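Local coordinates for protein multi-copper Oxidase CueO (PDB 6EVG) that probably couples the one-electron oxidation of phenolic substrates to the reduction of dioxygen to water at copper centres, with activity towards lignin model compounds and lignosulfonate, at residues 332-337 with 424-429; 441-446 with 462-467. All coordinates share one frame; numbering follows the deposited sequence.

Contact 1 (332-337 with 424-429); sequences RRSFFF and IWDLTT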
loop_
_atom_site.group_PDB
_atom_site.type_symbol
_atom_site.label_atom_id
_atom_site.label_comp_id
_atom_site.label_asym_id
_atom_site.label_seq_id
_atom_site.Cartn_x
_atom_site.Cartn_y
_atom_site.Cartn_z
ATOM N N ARG A 332 -18.993 -17.318 -7.993
ATOM C CA ARG A 332 -19.169 -16.409 -6.891
ATOM C C ARG A 332 -18.587 -17.023 -5.645
ATOM O O ARG A 332 -18.903 -18.191 -5.310
ATOM C CB ARG A 332 -20.637 -16.023 -6.701
ATOM C CG ARG A 332 -20.827 -14.749 -5.835
ATOM C CD ARG A 332 -22.173 -14.117 -6.042
ATOM N NE ARG A 332 -22.281 -12.856 -5.351
ATOM C CZ ARG A 332 -22.587 -11.734 -5.928
ATOM N NH1 ARG A 332 -22.874 -11.696 -7.238
ATOM N NH2 ARG A 332 -22.647 -10.659 -5.198
ATOM N N ARG A 333 -17.784 -16.275 -4.929
ATOM C CA ARG A 333 -17.229 -16.657 -3.654
ATOM C C ARG A 333 -17.631 -15.696 -2.590
ATOM O O ARG A 333 -18.038 -14.558 -2.906
ATOM C CB ARG A 333 -15.691 -16.793 -3.703
ATOM C CG ARG A 333 -15.178 -17.761 -4.739
ATOM C CD ARG A 333 -13.680 -18.024 -4.539
ATOM N NE ARG A 333 -13.119 -18.688 -5.713
ATOM C CZ ARG A 333 -12.784 -19.955 -5.797
ATOM N NH1 ARG A 333 -12.976 -20.796 -4.798
ATOM N NH2 ARG A 333 -12.330 -20.418 -6.964
ATOM N N SER A 334 -17.424 -16.058 -1.341
ATOM C CA SER A 334 -17.651 -15.223 -0.195
ATOM C C SER A 334 -16.571 -15.424 0.835
ATOM O O SER A 334 -16.148 -16.562 1.079
ATOM C CB SER A 334 -19.006 -15.595 0.433
ATOM O OG SER A 334 -20.100 -15.480 -0.462
ATOM N N PHE A 335 -16.124 -14.315 1.459
ATOM C CA PHE A 335 -15.200 -14.354 2.552
ATOM C C PHE A 335 -15.627 -13.426 3.636
ATOM O O PHE A 335 -16.082 -12.293 3.363
ATOM C CB PHE A 335 -13.737 -14.087 2.105
ATOM C CG PHE A 335 -13.248 -15.073 1.108
ATOM C CD1 PHE A 335 -12.809 -16.322 1.501
ATOM C CD2 PHE A 335 -13.326 -14.837 -0.240
ATOM C CE1 PHE A 335 -12.454 -17.264 0.546
ATOM C CE2 PHE A 335 -12.982 -15.762 -1.184
ATOM C CZ PHE A 335 -12.550 -17.004 -0.785
ATOM N N PHE A 336 -15.454 -13.835 4.866
ATOM C CA PHE A 336 -15.764 -13.097 6.094
ATOM C C PHE A 336 -14.464 -12.880 6.877
ATOM O O PHE A 336 -13.709 -13.840 7.144
ATOM C CB PHE A 336 -16.797 -13.881 6.922
ATOM C CG PHE A 336 -17.085 -13.299 8.257
ATOM C CD1 PHE A 336 -17.468 -11.973 8.397
ATOM C CD2 PHE A 336 -16.946 -14.061 9.408
ATOM C CE1 PHE A 336 -17.765 -11.454 9.649
ATOM C CE2 PHE A 336 -17.210 -13.525 10.669
ATOM C CZ PHE A 336 -17.655 -12.241 10.751
ATOM N N PHE A 337 -14.184 -11.617 7.218
ATOM C CA PHE A 337 -13.061 -11.272 8.066
ATOM C C PHE A 337 -13.416 -11.610 9.516
ATOM O O PHE A 337 -14.056 -10.827 10.233
ATOM C CB PHE A 337 -12.724 -9.768 7.922
ATOM C CG PHE A 337 -12.189 -9.377 6.572
ATOM C CD1 PHE A 337 -12.994 -9.125 5.495
ATOM C CD2 PHE A 337 -10.832 -9.293 6.354
ATOM C CE1 PHE A 337 -12.442 -8.707 4.288
ATOM C CE2 PHE A 337 -10.307 -8.915 5.149
ATOM C CZ PHE A 337 -11.113 -8.646 4.107
ATOM N N ILE A 424 -16.736 -13.137 -8.917
ATOM C CA ILE A 424 -17.261 -12.118 -7.988
ATOM C C ILE A 424 -17.080 -12.614 -6.594
ATOM O O ILE A 424 -17.495 -13.743 -6.289
ATOM C CB ILE A 424 -18.745 -11.781 -8.295
ATOM C CG1 ILE A 424 -18.805 -11.173 -9.696
ATOM C CG2 ILE A 424 -19.301 -10.913 -7.219
ATOM C CD1 ILE A 424 -20.169 -11.005 -10.295
ATOM N N TRP A 425 -16.465 -11.802 -5.747
ATOM C CA TRP A 425 -16.272 -12.129 -4.343
ATOM C C TRP A 425 -17.105 -11.179 -3.473
ATOM O O TRP A 425 -16.968 -9.941 -3.588
ATOM C CB TRP A 425 -14.822 -12.016 -3.957
ATOM C CG TRP A 425 -13.912 -13.060 -4.545
ATOM C CD1 TRP A 425 -14.116 -13.869 -5.633
ATOM C CD2 TRP A 425 -12.612 -13.426 -4.044
ATOM N NE1 TRP A 425 -13.083 -14.749 -5.800
ATOM C CE2 TRP A 425 -12.138 -14.473 -4.859
ATOM C CE3 TRP A 425 -11.822 -12.948 -3.003
ATOM C CZ2 TRP A 425 -10.914 -15.108 -4.620
ATOM C CZ3 TRP A 425 -10.603 -13.575 -2.762
ATOM C CH2 TRP A 425 -10.175 -14.632 -3.540
ATOM N N ASP A 426 -17.920 -11.745 -2.603
ATOM C CA ASP A 426 -18.611 -11.083 -1.492
ATOM C C ASP A 426 -17.644 -11.007 -0.333
ATOM O O ASP A 426 -17.100 -12.044 0.074
ATOM C CB ASP A 426 -19.918 -11.914 -1.094
ATOM C CG ASP A 426 -21.045 -11.791 -2.090
ATOM O OD1 ASP A 426 -21.447 -10.684 -2.477
ATOM O OD2 ASP A 426 -21.614 -12.819 -2.530
ATOM N N LEU A 427 -17.431 -9.836 0.230
ATOM C CA LEU A 427 -16.574 -9.625 1.394
ATOM C C LEU A 427 -17.344 -8.982 2.513
ATOM O O LEU A 427 -18.046 -7.991 2.263
ATOM C CB LEU A 427 -15.388 -8.712 0.982
ATOM C CG LEU A 427 -14.500 -9.252 -0.120
ATOM C CD1 LEU A 427 -13.422 -8.238 -0.499
ATOM C CD2 LEU A 427 -13.848 -10.593 0.221
ATOM N N THR A 428 -17.250 -9.525 3.727
ATOM C CA THR A 428 -18.030 -9.027 4.859
ATOM C C THR A 428 -17.157 -8.810 6.071
ATOM O O THR A 428 -16.241 -9.613 6.351
ATOM C CB THR A 428 -19.162 -10.032 5.191
ATOM O OG1 THR A 428 -18.690 -11.317 5.316
ATOM C CG2 THR A 428 -20.060 -10.190 4.140
ATOM N N THR A 429 -17.473 -7.738 6.803
ATOM C CA THR A 429 -16.855 -7.486 8.109
ATOM C C THR A 429 -17.957 -7.367 9.173
ATOM O O THR A 429 -19.120 -7.173 8.871
ATOM C CB THR A 429 -15.991 -6.215 8.105
ATOM O OG1 THR A 429 -16.835 -5.069 7.902
ATOM C CG2 THR A 429 -14.974 -6.241 6.995
HETATM O O HOH W 1 -22.330 -15.448 -2.417
#
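R333 and F335 lie against W425 on the tightly packed inner face of a parallel strand pair, 332-336 beside 424-428, at the edge of a sheet in the C-terminal cupredoxin domain. F335 turns its edge to the six-membered ring of W425, planes 50° apart, with CE2 3.5 Å from CE3, while CB of R333 rests over the five-membered ring. F488 meets both aromatic rings, and E423 takes the indole NE1 as well as the R333 guanidinium. Replacing the W425 indole with the methyl of an alanine would probably open a gap at the F335 ring edge and leave the aliphatic part of R333 without its flat support. Five backbone hydrogen bonds zip R333-F337 to I424-T428. The other face, carrying R332, S334 and D426, is looser and wetter. A water links OG of S334 to the D426 carboxylate, whose OD1 also pairs with K469. R332, its CG turned away from the backbone N (chi1 -163°) and its chain extended, lays its guanidinium over I424 CG2 and grips D426 side-on: NH2 lies 3.0 Å from OD1, and NE reaches OD2 from above the carboxylate plane at 2.9 Å, N-H...O 175°.

Contact 2 (441-446 with 462-467); sequences ASFRIL and DTALID. With EDO (1,2-ethanediol), chain D.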
loop_
_atom_site.group_PDB
_atom_site.type_symbol
_atom_site.label_atom_id
_atom_site.label_comp_id
_atom_site.label_asym_id
_atom_site.label_seq_id
_atom_site.Cartn_x
_atom_site.Cartn_y
_atom_site.Cartn_z
ATOM N N ALA A 441 -3.552 -10.730 -8.622
ATOM C CA ALA A 441 -4.806 -10.521 -9.291
ATOM C C ALA A 441 -5.197 -9.041 -9.111
ATOM O O ALA A 441 -4.569 -8.323 -8.306
ATOM C CB ALA A 441 -5.869 -11.429 -8.755
ATOM N N SER A 442 -6.165 -8.624 -9.877
ATOM C CA SER A 442 -6.670 -7.265 -9.819
ATOM C C SER A 442 -8.183 -7.314 -9.725
ATOM O O SER A 442 -8.789 -8.294 -10.148
ATOM C CB SER A 442 -6.217 -6.440 -11.007
ATOM O OG SER A 442 -4.812 -6.342 -11.067
ATOM N N PHE A 443 -8.819 -6.250 -9.205
ATOM C CA PHE A 443 -10.258 -6.265 -9.114
ATOM C C PHE A 443 -10.869 -4.891 -9.361
ATOM O O PHE A 443 -10.192 -3.842 -9.306
ATOM C CB PHE A 443 -10.749 -6.837 -7.776
ATOM C CG PHE A 443 -10.316 -6.093 -6.564
ATOM C CD1 PHE A 443 -10.993 -4.975 -6.097
ATOM C CD2 PHE A 443 -9.188 -6.494 -5.831
ATOM C CE1 PHE A 443 -10.626 -4.324 -4.932
ATOM C CE2 PHE A 443 -8.799 -5.866 -4.655
ATOM C CZ PHE A 443 -9.506 -4.761 -4.235
ATOM N N ARG A 444 -12.153 -4.945 -9.666
ATOM C CA ARG A 444 -13.023 -3.772 -9.744
ATOM C C ARG A 444 -14.026 -3.841 -8.625
ATOM O O ARG A 444 -14.678 -4.886 -8.454
ATOM C CB ARG A 444 -13.771 -3.694 -11.086
ATOM C CG ARG A 444 -12.922 -3.777 -12.322
ATOM C CD ARG A 444 -12.003 -2.584 -12.539
ATOM N NE ARG A 444 -12.707 -1.311 -12.724
ATOM C CZ ARG A 444 -13.331 -0.958 -13.843
ATOM N NH1 ARG A 444 -13.377 -1.717 -14.916
ATOM N NH2 ARG A 444 -13.902 0.267 -13.888
ATOM N N ILE A 445 -14.216 -2.783 -7.859
ATOM C CA ILE A 445 -15.241 -2.759 -6.830
ATOM C C ILE A 445 -16.606 -2.577 -7.560
ATOM O O ILE A 445 -16.813 -1.631 -8.310
ATOM C CB ILE A 445 -15.017 -1.645 -5.821
ATOM C CG1 ILE A 445 -13.689 -1.840 -5.095
ATOM C CG2 ILE A 445 -16.194 -1.547 -4.871
ATOM C CD1 ILE A 445 -13.270 -0.701 -4.213
ATOM N N LEU A 446 -17.509 -3.512 -7.307
ATOM C CA LEU A 446 -18.895 -3.444 -7.817
ATOM C C LEU A 446 -19.827 -2.722 -6.922
ATOM O O LEU A 446 -20.696 -1.962 -7.396
ATOM C CB LEU A 446 -19.433 -4.869 -8.075
ATOM C CG LEU A 446 -18.672 -5.719 -9.046
ATOM C CD1 LEU A 446 -19.254 -7.116 -9.064
ATOM C CD2 LEU A 446 -18.612 -5.156 -10.447
ATOM N N ASP A 462 -6.063 -3.243 -6.135
ATOM C CA ASP A 462 -5.576 -4.464 -5.502
ATOM C C ASP A 462 -5.770 -4.468 -4.007
ATOM O O ASP A 462 -5.525 -5.530 -3.393
ATOM C CB ASP A 462 -4.092 -4.782 -5.897
ATOM C CG ASP A 462 -3.105 -3.698 -5.492
ATOM O OD1 ASP A 462 -3.076 -3.339 -4.281
ATOM O OD2 ASP A 462 -2.342 -3.216 -6.369
ATOM N N THR A 463 -6.168 -3.356 -3.377
ATOM C CA THR A 463 -6.343 -3.253 -1.956
ATOM C C THR A 463 -7.619 -2.385 -1.772
ATOM O O THR A 463 -7.750 -1.387 -2.465
ATOM C CB THR A 463 -5.140 -2.613 -1.254
ATOM O OG1 THR A 463 -3.949 -3.347 -1.650
ATOM C CG2 THR A 463 -5.260 -2.620 0.216
ATOM N N ALA A 464 -8.514 -2.764 -0.864
ATOM C CA ALA A 464 -9.756 -1.991 -0.643
ATOM C C ALA A 464 -10.212 -2.100 0.772
ATOM O O ALA A 464 -10.180 -3.202 1.342
ATOM C CB ALA A 464 -10.845 -2.449 -1.549
ATOM N N LEU A 465 -10.700 -1.006 1.341
ATOM C CA LEU A 465 -11.215 -1.022 2.693
ATOM C C LEU A 465 -12.664 -1.538 2.678
ATOM O O LEU A 465 -13.538 -0.947 2.049
ATOM C CB LEU A 465 -11.157 0.373 3.330
ATOM C CG LEU A 465 -11.487 0.448 4.811
ATOM C CD1 LEU A 465 -10.608 -0.432 5.705
ATOM C CD2 LEU A 465 -11.481 1.895 5.285
ATOM N N ILE A 466 -12.891 -2.636 3.392
ATOM C CA ILE A 466 -14.209 -3.297 3.530
ATOM C C ILE A 466 -14.765 -2.865 4.846
ATOM O O ILE A 466 -14.172 -3.003 5.894
ATOM C CB ILE A 466 -14.086 -4.802 3.410
ATOM C CG1 ILE A 466 -13.165 -5.237 2.271
ATOM C CG2 ILE A 466 -15.481 -5.419 3.292
ATOM C CD1 ILE A 466 -13.488 -4.734 0.912
ATOM N N ASP A 467 -16.015 -2.348 4.836
ATOM C CA ASP A 467 -16.661 -1.837 6.048
ATOM C C ASP A 467 -18.129 -2.171 5.954
ATOM O O ASP A 467 -18.962 -1.324 5.612
ATOM C CB ASP A 467 -16.453 -0.320 6.188
ATOM C CG ASP A 467 -16.967 0.252 7.519
ATOM O OD1 ASP A 467 -17.315 -0.521 8.431
ATOM O OD2 ASP A 467 -17.004 1.510 7.608
HETATM C C1 EDO D . -12.050 1.706 -1.254
HETATM O O1 EDO D . -10.948 1.032 -0.654
HETATM C C2 EDO D . -13.343 1.098 -0.763
HETATM O O2 EDO D . -13.565 1.314 0.640
#
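F443 pushes the far end of its ring against D462, T463 and A464, bridging the two sheets of the C-terminal cupredoxin beta-sandwich. Strands 442-446 and 463-466 belong to different layers, their axes 9.0 Å apart at closest and inclined by 37°, and they meet through side chains rather than as paired neighbours. In the first shell, CE2 of F443 comes to 3.4 Å from the backbone C of D462, while CZ lies 3.7 Å from the backbone N of T463. The methyl of A464 sits at the edge of the same ring, 3.8 Å from CZ. I445 reaches that methyl with its CD1, at 4.0 Å, so one methyl meets both a phenyl edge and the end of the isoleucine. The phenyl gets there by a first torsion of 61°, which sets CG between the backbone N and the carbonyl carbon and carries the ring end across to the facing strand.

The next shell holds these groups in place. I472 and I438 also touch F443, closing the aromatic ring into the sandwich core. On the facing strand, OG1 of T463 donates to OD1 of D462 at 2.8 Å, and OD2 of D462 forms a salt bridge with R269. D249 receives the backbone N-H groups of both D462 and T463, while H437 bonds to the D462 carbonyl oxygen, so the peptide beneath the phenyl end is fixed from several directions. Beyond A464, an ethanediol probably taken up from the crystallisation liquor lies against the outermost strand of its sheet and also bonds to E268. It mimics a strand neighbour: the L465 N-H donates to its O1 at 2.9 Å, and its O2 donates back to the L465 carbonyl oxygen at 2.7 Å.

Contact 1 closes before contact 2 opens along the chain, and their centres lie about 11 Å apart on the same side of the molecule's centre. Contact 1 pairs neighbours within one layer of the C-terminal domain, 332-336 being an outermost strand of a sheet that ends at 442-448. Contact 2 joins that far strand to 463-466, an outer strand of the second layer. The two meet where T429, L427 and F337 pack on I466. Between them they illustrate the cupredoxin sandwich: hydrogen bonding within a sheet, side chains between sheets. Strand 434-438, next to 463-466, brings in the copper ligand H434, whose ring meets that of F337.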